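Lipoate-protein ligase, putative (Streptococcus pneumoniae, PDB 1VQZ) is a putative member of the lipoate-protein ligase family, pairing an A/B-type catalytic domain of the class II tRNA synthetase clan with a bacterial lipoate-protein-ligase-type C-terminal region. Local coordinates at residues A[26-31]-A[243-248]; A[52-57]-A[78-83]; A[45-50]-A[93-98]. All blocks are in the same frame, centred on the assembly; numbering follows the deposited sequence.

Interaction 1 of 3, residues A[26-31]-A[243-248]; sequences NIALEE and TKFGTW. With EDO (1,2-ethanediol), chain G; EDO (1,2-ethanediol), chain N; EDO (1,2-ethanediol), chain H; EDO (1,2-ethanediol), chain L.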
loop_
_atom_site.group_PDB
_atom_site.type_symbol
_atom_site.label_atom_id
_atom_site.label_comp_id
_atom_site.label_asym_id
_atom_site.label_seq_id
_atom_site.Cartn_x
_atom_site.Cartn_y
_atom_site.Cartn_z
ATOM N N ASN A 26 -6.930 -2.218 12.769
ATOM C CA ASN A 26 -6.688 -3.271 11.792
ATOM C C ASN A 26 -5.323 -3.152 11.135
ATOM O O ASN A 26 -4.630 -4.175 10.868
ATOM C CB ASN A 26 -7.761 -3.259 10.705
ATOM C CG ASN A 26 -9.139 -3.797 11.173
ATOM O OD1 ASN A 26 -9.298 -4.381 12.263
ATOM N ND2 ASN A 26 -10.174 -3.554 10.319
ATOM N N ILE A 27 -4.954 -1.915 10.809
ATOM C CA ILE A 27 -3.702 -1.668 10.149
ATOM C C ILE A 27 -2.573 -1.903 11.157
ATOM O O ILE A 27 -1.521 -2.486 10.801
ATOM C CB ILE A 27 -3.726 -0.316 9.428
ATOM C CG1 ILE A 27 -4.691 -0.396 8.234
ATOM C CG2 ILE A 27 -2.356 0.094 8.876
ATOM C CD1 ILE A 27 -4.890 0.932 7.576
ATOM N N ALA A 28 -2.793 -1.478 12.413
ATOM C CA ALA A 28 -1.815 -1.749 13.499
ATOM C C ALA A 28 -1.581 -3.277 13.669
ATOM O O ALA A 28 -0.442 -3.763 13.859
ATOM C CB ALA A 28 -2.292 -1.112 14.795
ATOM N N LEU A 29 -2.674 -4.038 13.584
ATOM C CA LEU A 29 -2.619 -5.468 13.766
ATOM C C LEU A 29 -1.822 -6.096 12.632
ATOM O O LEU A 29 -1.011 -6.996 12.874
ATOM C CB LEU A 29 -4.031 -6.058 13.896
ATOM C CG LEU A 29 -4.149 -7.558 14.220
ATOM C CD1 LEU A 29 -5.359 -7.846 14.968
ATOM C CD2 LEU A 29 -4.094 -8.459 12.956
ATOM N N GLU A 30 -2.021 -5.597 11.405
ATOM C CA GLU A 30 -1.285 -6.114 10.244
ATOM C C GLU A 30 0.201 -5.817 10.388
ATOM O O GLU A 30 1.052 -6.698 10.129
ATOM C CB GLU A 30 -1.835 -5.524 8.929
ATOM C CG GLU A 30 -1.159 -6.053 7.657
ATOM C CD GLU A 30 -1.560 -5.272 6.440
ATOM O OE1 GLU A 30 -1.463 -4.034 6.499
ATOM O OE2 GLU A 30 -1.981 -5.896 5.432
ATOM N N GLU A 31 0.534 -4.590 10.795
ATOM C CA GLU A 31 1.938 -4.250 10.996
ATOM C C GLU A 31 2.599 -5.100 12.089
ATOM O O GLU A 31 3.810 -5.492 12.001
ATOM C CB GLU A 31 2.095 -2.767 11.362
ATOM C CG GLU A 31 3.551 -2.323 11.341
ATOM C CD GLU A 31 3.759 -0.876 11.773
ATOM O OE1 GLU A 31 3.256 -0.443 12.838
ATOM O OE2 GLU A 31 4.467 -0.189 11.053
ATOM N N THR A 243 -0.185 5.396 18.955
ATOM C CA THR A 243 0.985 6.160 18.648
ATOM C C THR A 243 1.308 6.279 17.167
ATOM O O THR A 243 2.138 7.099 16.799
ATOM C CB THR A 243 2.228 5.604 19.356
ATOM O OG1 THR A 243 2.564 4.338 18.797
ATOM C CG2 THR A 243 1.995 5.514 20.877
ATOM N N LYS A 244 0.636 5.513 16.314
ATOM C CA LYS A 244 0.866 5.594 14.873
ATOM C C LYS A 244 -0.407 5.814 14.032
ATOM O O LYS A 244 -0.788 6.969 13.739
ATOM C CB LYS A 244 1.707 4.370 14.424
ATOM C CG LYS A 244 2.243 4.431 12.980
ATOM C CD LYS A 244 3.324 3.385 12.743
ATOM C CE LYS A 244 3.813 3.410 11.331
ATOM N NZ LYS A 244 4.959 2.521 11.055
ATOM N N PHE A 245 -1.113 4.732 13.714
ATOM C CA PHE A 245 -2.209 4.763 12.759
ATOM C C PHE A 245 -3.424 5.605 13.184
ATOM O O PHE A 245 -4.223 6.005 12.351
ATOM C CB PHE A 245 -2.573 3.297 12.386
ATOM C CG PHE A 245 -1.399 2.532 11.777
ATOM C CD1 PHE A 245 -0.968 2.828 10.499
ATOM C CD2 PHE A 245 -0.676 1.604 12.517
ATOM C CE1 PHE A 245 0.128 2.193 9.978
ATOM C CE2 PHE A 245 0.399 0.976 11.995
ATOM C CZ PHE A 245 0.808 1.257 10.712
ATOM N N GLY A 246 -3.553 5.854 14.490
ATOM C CA GLY A 246 -4.540 6.789 15.054
ATOM C C GLY A 246 -4.110 8.230 15.231
ATOM O O GLY A 246 -4.857 9.018 15.805
ATOM N N THR A 247 -2.911 8.593 14.769
ATOM C CA THR A 247 -2.387 9.935 14.993
ATOM C C THR A 247 -2.325 10.796 13.721
ATOM O O THR A 247 -2.016 10.297 12.657
ATOM C CB THR A 247 -0.965 9.945 15.624
ATOM O OG1 THR A 247 -0.007 9.347 14.726
ATOM C CG2 THR A 247 -0.971 9.214 16.946
ATOM N N TRP A 248 -2.549 12.102 13.898
ATOM C CA TRP A 248 -2.275 13.087 12.859
ATOM C C TRP A 248 -0.780 13.079 12.383
ATOM O O TRP A 248 -0.507 13.243 11.186
ATOM C CB TRP A 248 -2.704 14.478 13.335
ATOM C CG TRP A 248 -2.698 15.499 12.235
ATOM C CD1 TRP A 248 -3.738 15.841 11.368
ATOM C CD2 TRP A 248 -1.594 16.298 11.864
ATOM N NE1 TRP A 248 -3.321 16.813 10.490
ATOM C CE2 TRP A 248 -2.005 17.105 10.762
ATOM C CE3 TRP A 248 -0.293 16.419 12.349
ATOM C CZ2 TRP A 248 -1.160 18.005 10.158
ATOM C CZ3 TRP A 248 0.549 17.321 11.730
ATOM C CH2 TRP A 248 0.122 18.097 10.650
HETATM C C1 EDO G . -0.395 13.034 17.368
HETATM O O1 EDO G . -0.382 13.497 16.017
HETATM C C2 EDO G . -1.813 12.689 17.699
HETATM O O2 EDO G . -2.529 12.975 16.497
HETATM C C1 EDO N . 6.358 -1.114 15.583
HETATM O O1 EDO N . 6.448 -2.009 14.480
HETATM C C2 EDO N . 5.059 -0.346 15.419
HETATM O O2 EDO N . 5.167 0.642 14.399
HETATM C C1 EDO H . 7.663 2.752 13.823
HETATM O O1 EDO H . 6.805 2.045 12.919
HETATM C C2 EDO H . 7.542 4.247 13.575
HETATM O O2 EDO H . 6.677 4.531 12.465
HETATM C C1 EDO L . -4.160 -1.011 4.004
HETATM O O1 EDO L . -4.751 -1.325 2.764
HETATM C C2 EDO L . -3.084 -2.051 4.197
HETATM O O2 EDO L . -2.644 -2.061 5.537
#
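A buried contact, carried by the ring of F245 against I27, A28 and E31, joins helix 23-36 to helix 231-245. The CA atoms of A28 and F245 lie 6.6 Å apart. I27 puts its CG2 methyl over one face of the F245 ring, offset toward the rim. This CH-pi contact spans 3.6 Å from CG2 to the ring centroid and lies 22° off the normal. With chi1 at -69°, I27 CG1 stands beside the backbone N and leaves CG2 anti to that N, where it meets the ring. K244 CG covers the opposite face. A28 comes in obliquely with its CA, 3.7 Å from F245 CD2, and its CB touches the same atom. E31 OE1 sits at the ring edge, near the plane, 3.3 Å from F245 CE2.

Helix 23-36 belongs to the lipoyl protein ligase A/B catalytic domain, and helix 231-245 has a wider pi-type turn at 243-245. The extended K244 chain crosses E31 at about a right angle. Its NZ bonds the syn lone pair of E31 OE2 at 2.8 Å, forming a salt bridge. E31 OE2 has a second salt-bridge partner in K35. K244 NZ also donates to both hydroxyls of one 1,2-ethanediol, and a second such molecule bonds E31 OE1. T247 holds an N-cap position. Its OG1 donates to K244 O at 2.7 Å, and T247 N uses the same oxygen.

Interaction 2 of 3, residues A[52-57]-A[78-83]; sequences SIIVGR and VRRISG. With EDO (1,2-ethanediol), chain S.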
loop_
_atom_site.group_PDB
_atom_site.type_symbol
_atom_site.label_atom_id
_atom_site.label_comp_id
_atom_site.label_asym_id
_atom_site.label_seq_id
_atom_site.Cartn_x
_atom_site.Cartn_y
_atom_site.Cartn_z
ATOM N N SER A 52 -13.158 4.233 4.522
ATOM C CA SER A 52 -11.822 4.756 4.761
ATOM C C SER A 52 -11.127 5.140 3.476
ATOM O O SER A 52 -11.286 4.466 2.456
ATOM C CB SER A 52 -10.955 3.703 5.489
ATOM O OG SER A 52 -11.515 3.274 6.749
ATOM N N ILE A 53 -10.374 6.241 3.514
ATOM C CA ILE A 53 -9.356 6.518 2.511
ATOM C C ILE A 53 -7.999 6.123 3.076
ATOM O O ILE A 53 -7.534 6.675 4.075
ATOM C CB ILE A 53 -9.309 7.999 2.046
ATOM C CG1 ILE A 53 -10.694 8.460 1.549
ATOM C CG2 ILE A 53 -8.220 8.160 0.966
ATOM C CD1 ILE A 53 -11.148 7.751 0.259
ATOM N N ILE A 54 -7.361 5.187 2.406
ATOM C CA ILE A 54 -6.061 4.718 2.787
ATOM C C ILE A 54 -5.026 5.332 1.829
ATOM O O ILE A 54 -5.092 5.124 0.623
ATOM C CB ILE A 54 -5.959 3.202 2.734
ATOM C CG1 ILE A 54 -7.070 2.522 3.565
ATOM C CG2 ILE A 54 -4.603 2.747 3.282
ATOM C CD1 ILE A 54 -7.130 2.925 5.025
ATOM N N VAL A 55 -4.073 6.064 2.388
ATOM C CA VAL A 55 -3.085 6.775 1.622
ATOM C C VAL A 55 -1.777 6.054 1.683
ATOM O O VAL A 55 -1.477 5.377 2.665
ATOM C CB VAL A 55 -2.955 8.306 1.981
ATOM C CG1 VAL A 55 -4.314 8.978 1.850
ATOM C CG2 VAL A 55 -2.362 8.549 3.384
ATOM N N GLY A 56 -1.016 6.191 0.592
ATOM C CA GLY A 56 0.290 5.592 0.477
ATOM C C GLY A 56 1.265 6.187 1.464
ATOM O O GLY A 56 1.128 7.319 1.941
ATOM N N ARG A 57 2.250 5.376 1.808
ATOM C CA ARG A 57 3.300 5.719 2.759
ATOM C C ARG A 57 3.999 7.088 2.577
ATOM O O ARG A 57 4.458 7.721 3.574
ATOM C CB ARG A 57 4.325 4.557 2.701
ATOM C CG ARG A 57 5.440 4.642 3.598
ATOM C CD ARG A 57 6.320 3.424 3.416
ATOM N NE ARG A 57 6.832 3.367 2.075
ATOM C CZ ARG A 57 7.213 2.286 1.427
ATOM N NH1 ARG A 57 7.149 1.075 1.968
ATOM N NH2 ARG A 57 7.661 2.428 0.200
ATOM N N VAL A 78 -6.288 6.987 6.902
ATOM C CA VAL A 78 -5.115 6.332 7.499
ATOM C C VAL A 78 -4.026 6.060 6.462
ATOM O O VAL A 78 -4.314 5.640 5.349
ATOM C CB VAL A 78 -5.553 5.029 8.232
ATOM C CG1 VAL A 78 -4.386 4.319 8.920
ATOM C CG2 VAL A 78 -6.677 5.333 9.267
ATOM N N ARG A 79 -2.787 6.365 6.811
ATOM C CA ARG A 79 -1.641 6.095 5.951
ATOM C C ARG A 79 -1.186 4.672 6.188
ATOM O O ARG A 79 -0.959 4.272 7.315
ATOM C CB ARG A 79 -0.530 7.077 6.271
ATOM C CG ARG A 79 0.703 6.977 5.422
ATOM C CD ARG A 79 1.797 7.794 6.005
ATOM N NE ARG A 79 1.593 9.257 6.037
ATOM C CZ ARG A 79 1.660 10.080 4.988
ATOM N NH1 ARG A 79 1.823 9.619 3.755
ATOM N NH2 ARG A 79 1.540 11.392 5.179
ATOM N N ARG A 80 -1.054 3.908 5.112
ATOM C CA ARG A 80 -0.509 2.560 5.192
ATOM C C ARG A 80 1.006 2.503 5.027
ATOM O O ARG A 80 1.725 3.544 4.808
ATOM C CB ARG A 80 -1.215 1.638 4.155
ATOM C CG ARG A 80 -0.962 2.001 2.701
ATOM C CD ARG A 80 -1.499 0.939 1.696
ATOM N NE ARG A 80 -1.062 1.419 0.386
ATOM C CZ ARG A 80 -1.693 2.333 -0.366
ATOM N NH1 ARG A 80 -2.867 2.809 0.008
ATOM N NH2 ARG A 80 -1.118 2.774 -1.495
ATOM N N ILE A 81 1.542 1.296 5.222
ATOM C CA ILE A 81 3.015 1.146 5.205
ATOM C C ILE A 81 3.587 0.663 3.887
ATOM O O ILE A 81 4.766 0.398 3.822
ATOM C CB ILE A 81 3.546 0.310 6.404
ATOM C CG1 ILE A 81 3.168 -1.170 6.275
ATOM C CG2 ILE A 81 3.020 0.910 7.715
ATOM C CD1 ILE A 81 3.710 -2.051 7.381
ATOM N N SER A 82 2.775 0.541 2.841
ATOM C CA SER A 82 3.285 0.366 1.482
ATOM C C SER A 82 3.064 1.645 0.632
ATOM O O SER A 82 2.235 2.503 0.950
ATOM C CB SER A 82 2.583 -0.798 0.783
ATOM O OG SER A 82 1.166 -0.666 0.843
ATOM N N GLY A 83 3.775 1.704 -0.480
ATOM C CA GLY A 83 3.738 2.820 -1.385
ATOM C C GLY A 83 2.534 2.904 -2.254
ATOM O O GLY A 83 1.596 2.157 -2.093
HETATM C C1 EDO S . 8.771 8.320 5.727
HETATM O O1 EDO S . 10.062 8.005 5.064
HETATM C C2 EDO S . 7.452 7.852 5.066
HETATM O O2 EDO S . 6.309 7.499 5.901
#
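The R80 guanidinium has G56 CA over one face, 3.7 Å above its plane. I54 O lies by NH1, near the plane. S82 OG and G83 O lie in plane on the other side, by NE and NH2. R80 NH2 donates to G83 O at 2.8 Å and 166°. R80 NE donates weakly to S82 OG, whose stronger partner is H158. The R57 guanidinium lays one face over S82 C and G83 N. Its NH1 bonds I81 O weakly, and NH2 bonds G293 O. V55 CG2 comes obliquely to the R79 guanidinium. G56 O takes a weak bond from R79 NH1 at the edge, and Q59 O is the stronger partner of that nitrogen.

The backbones pair as parallel strands of a beta-alpha-beta unit, with helix 67-73 between strands 52-55 and 76-79. V78 N bonds I53 O, V55 N bonds V78 O, and R80 N bonds V55 O at 2.9 Å. Beyond the strands, R57 N bonds S82 O at 3.0 Å. The three arginines thus spend N-H groups on main-chain oxygens, whose partial negative charge probably helps to offset theirs while the bonds hold the loops after both strands.

Interaction 3 of 3, residues A[45-50]-A[93-98]; sequences LLWINK and NLNYTI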
loop_
_atom_site.group_PDB
_atom_site.type_symbol
_atom_site.label_atom_id
_atom_site.label_comp_id
_atom_site.label_asym_id
_atom_site.label_seq_id
_atom_site.Cartn_x
_atom_site.Cartn_y
_atom_site.Cartn_z
ATOM N N LEU A 45 -3.855 -13.449 6.652
ATOM C CA LEU A 45 -5.135 -12.942 7.162
ATOM C C LEU A 45 -5.969 -12.208 6.135
ATOM O O LEU A 45 -5.437 -11.601 5.198
ATOM C CB LEU A 45 -4.978 -12.034 8.389
ATOM C CG LEU A 45 -4.049 -10.837 8.398
ATOM C CD1 LEU A 45 -4.433 -9.878 9.505
ATOM C CD2 LEU A 45 -2.584 -11.324 8.612
ATOM N N LEU A 46 -7.290 -12.290 6.368
ATOM C CA LEU A 46 -8.323 -11.548 5.633
ATOM C C LEU A 46 -9.089 -10.639 6.604
ATOM O O LEU A 46 -9.394 -11.044 7.695
ATOM C CB LEU A 46 -9.291 -12.511 4.975
ATOM C CG LEU A 46 -8.681 -13.535 4.009
ATOM C CD1 LEU A 46 -9.640 -14.697 3.658
ATOM C CD2 LEU A 46 -8.203 -12.822 2.797
ATOM N N TRP A 47 -9.376 -9.408 6.197
ATOM C CA TRP A 47 -10.005 -8.438 7.073
ATOM C C TRP A 47 -10.649 -7.266 6.336
ATOM O O TRP A 47 -10.417 -7.062 5.163
ATOM C CB TRP A 47 -8.993 -7.955 8.120
ATOM C CG TRP A 47 -7.671 -7.537 7.546
ATOM C CD1 TRP A 47 -6.660 -8.344 7.077
ATOM C CD2 TRP A 47 -7.253 -6.209 7.339
ATOM N NE1 TRP A 47 -5.613 -7.582 6.636
ATOM C CE2 TRP A 47 -5.956 -6.259 6.766
ATOM C CE3 TRP A 47 -7.825 -4.967 7.612
ATOM C CZ2 TRP A 47 -5.223 -5.094 6.457
ATOM C CZ3 TRP A 47 -7.087 -3.791 7.284
ATOM C CH2 TRP A 47 -5.792 -3.884 6.749
ATOM N N ILE A 48 -11.483 -6.512 7.074
ATOM C CA ILE A 48 -12.407 -5.548 6.512
ATOM C C ILE A 48 -12.415 -4.278 7.359
ATOM O O ILE A 48 -12.573 -4.305 8.586
ATOM C CB ILE A 48 -13.861 -6.146 6.360
ATOM C CG1 ILE A 48 -13.839 -7.408 5.464
ATOM C CG2 ILE A 48 -14.814 -5.094 5.818
ATOM C CD1 ILE A 48 -15.202 -8.136 5.290
ATOM N N ASN A 49 -12.201 -3.166 6.667
ATOM C CA ASN A 49 -12.263 -1.811 7.243
ATOM C C ASN A 49 -13.573 -1.162 6.933
ATOM O O ASN A 49 -14.124 -1.362 5.840
ATOM C CB ASN A 49 -11.197 -0.942 6.605
ATOM C CG ASN A 49 -9.791 -1.374 6.973
ATOM O OD1 ASN A 49 -9.549 -1.813 8.115
ATOM N ND2 ASN A 49 -8.822 -1.162 6.023
ATOM N N LYS A 50 -14.070 -0.394 7.907
ATOM C CA LYS A 50 -15.128 0.575 7.713
ATOM C C LYS A 50 -14.732 1.651 6.662
ATOM O O LYS A 50 -13.579 1.782 6.343
ATOM C CB LYS A 50 -15.431 1.251 9.059
ATOM C CG LYS A 50 -14.375 2.274 9.489
ATOM C CD LYS A 50 -14.347 2.509 11.031
ATOM C CE LYS A 50 -15.555 3.318 11.564
ATOM N NZ LYS A 50 -15.580 4.716 11.081
ATOM N N ASN A 93 -15.110 -4.262 0.887
ATOM C CA ASN A 93 -13.722 -4.372 0.399
ATOM C C ASN A 93 -13.009 -5.340 1.299
ATOM O O ASN A 93 -12.901 -5.077 2.489
ATOM C CB ASN A 93 -13.048 -3.003 0.454
ATOM C CG ASN A 93 -11.598 -3.051 0.012
ATOM O OD1 ASN A 93 -11.324 -3.153 -1.165
ATOM N ND2 ASN A 93 -10.678 -2.915 0.946
ATOM N N LEU A 94 -12.528 -6.446 0.751
ATOM C CA LEU A 94 -11.902 -7.492 1.543
ATOM C C LEU A 94 -10.408 -7.386 1.362
ATOM O O LEU A 94 -9.896 -7.573 0.260
ATOM C CB LEU A 94 -12.375 -8.884 1.098
ATOM C CG LEU A 94 -11.815 -10.079 1.881
ATOM C CD1 LEU A 94 -12.114 -9.959 3.325
ATOM C CD2 LEU A 94 -12.362 -11.399 1.300
ATOM N N ASN A 95 -9.739 -7.060 2.464
ATOM C CA ASN A 95 -8.279 -6.931 2.537
ATOM C C ASN A 95 -7.648 -8.289 2.775
ATOM O O ASN A 95 -8.184 -9.109 3.508
ATOM C CB ASN A 95 -7.907 -5.934 3.675
ATOM C CG ASN A 95 -8.444 -4.517 3.401
ATOM O OD1 ASN A 95 -9.301 -3.979 4.129
ATOM N ND2 ASN A 95 -8.015 -3.963 2.308
ATOM N N TYR A 96 -6.496 -8.519 2.162
ATOM C CA TYR A 96 -5.721 -9.733 2.393
ATOM C C TYR A 96 -4.316 -9.316 2.777
ATOM O O TYR A 96 -3.806 -8.248 2.329
ATOM C CB TYR A 96 -5.695 -10.688 1.162
ATOM C CG TYR A 96 -4.994 -10.117 -0.052
ATOM C CD1 TYR A 96 -5.683 -9.358 -1.007
ATOM C CD2 TYR A 96 -3.620 -10.299 -0.217
ATOM C CE1 TYR A 96 -5.005 -8.807 -2.100
ATOM C CE2 TYR A 96 -2.948 -9.758 -1.273
ATOM C CZ TYR A 96 -3.623 -9.015 -2.215
ATOM O OH TYR A 96 -2.878 -8.522 -3.261
ATOM N N THR A 97 -3.679 -10.181 3.574
ATOM C CA THR A 97 -2.285 -10.002 4.001
ATOM C C THR A 97 -1.525 -11.326 3.919
ATOM O O THR A 97 -1.948 -12.300 4.496
ATOM C CB THR A 97 -2.264 -9.562 5.442
ATOM O OG1 THR A 97 -3.016 -8.359 5.563
ATOM C CG2 THR A 97 -0.885 -9.357 5.934
ATOM N N ILE A 98 -0.420 -11.344 3.183
ATOM C CA ILE A 98 0.453 -12.511 3.030
ATOM C C ILE A 98 1.858 -12.086 3.466
ATOM O O ILE A 98 2.523 -11.359 2.762
ATOM C CB ILE A 98 0.499 -12.957 1.577
ATOM C CG1 ILE A 98 -0.927 -13.104 1.034
ATOM C CG2 ILE A 98 1.258 -14.278 1.399
ATOM C CD1 ILE A 98 -0.954 -13.128 -0.466
HETATM O O HOH W 1 -12.403 -2.794 3.860
#
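W47 lies against N95 and T97, with one flat face under the first and an indole edge at the second. N95 CB sits over the six-membered ring, 3.7 Å from its centroid, a CH-pi contact. The N95 amide plane is turned 39° from the ring. At the edge, W47 NE1 donates to T97 OG1 at 2.9 Å. This bond is almost straight, at 173°, and T97 OG1 lies in the indole plane. The first torsion of W47 (chi1 49°) sets CG between its own backbone N and carbonyl carbon, and the indole swings over the neighbouring strand. T97 OG1 is also bonded to E30 OE2 of helix 23-36, which probably helps to hold the acceptor in place. N49 OD1 lies at another part of the indole edge and is held by N26 ND2. L45 runs side by side with T97, its CD2 3.6 Å from T97 CB.

Strands 42-47 and 93-101 are antiparallel neighbours in the large mixed sheet of the fold, and both segments belong to the lipoyl protein ligase A/B catalytic domain. L45 with T97 and W47 with N95 are hydrogen-bonded pairs. L46 with Y96 is a non-hydrogen-bonded pair between them. Helix 23-36 packs on the face that carries L45 and W47. On the other face, helix 206-220 touches L46 and L94. There L46 crosses Y96 obliquely, with L46 CD2 3.7 Å from Y96 CB. L94 CD1 fills in between L46 CB and I48 CG1, at 3.7 Å from the latter. Y96 turns its ring away to stack on F113, and its OH bonds N146. Past the paired residues, a water accepts from N49 N at 2.8 Å and lies 2.7 Å from N93 O.

Overall arrangement
From the N terminus, helix 23-36 supplies the first half of interaction 1. Strand 42-47 follows and opens interaction 3, and strand 52-55 opens interaction 2. Interaction 2 closes first, when the chain returns through helix 67-73 to strand 76-79. Interaction 3 closes next, at strand 93-101, so its loop encloses the small sheet of interaction 2. Interaction 1 closes last, at helix 231-245, and encloses both; no loops cross. Helix 23-36 links the set. I27 touches V78 of interaction 2, while the same helix also reaches the strands of interaction 3. F245 also packs on I81. The main sheet, the small sheet and helix 231-245 thus meet around one helix.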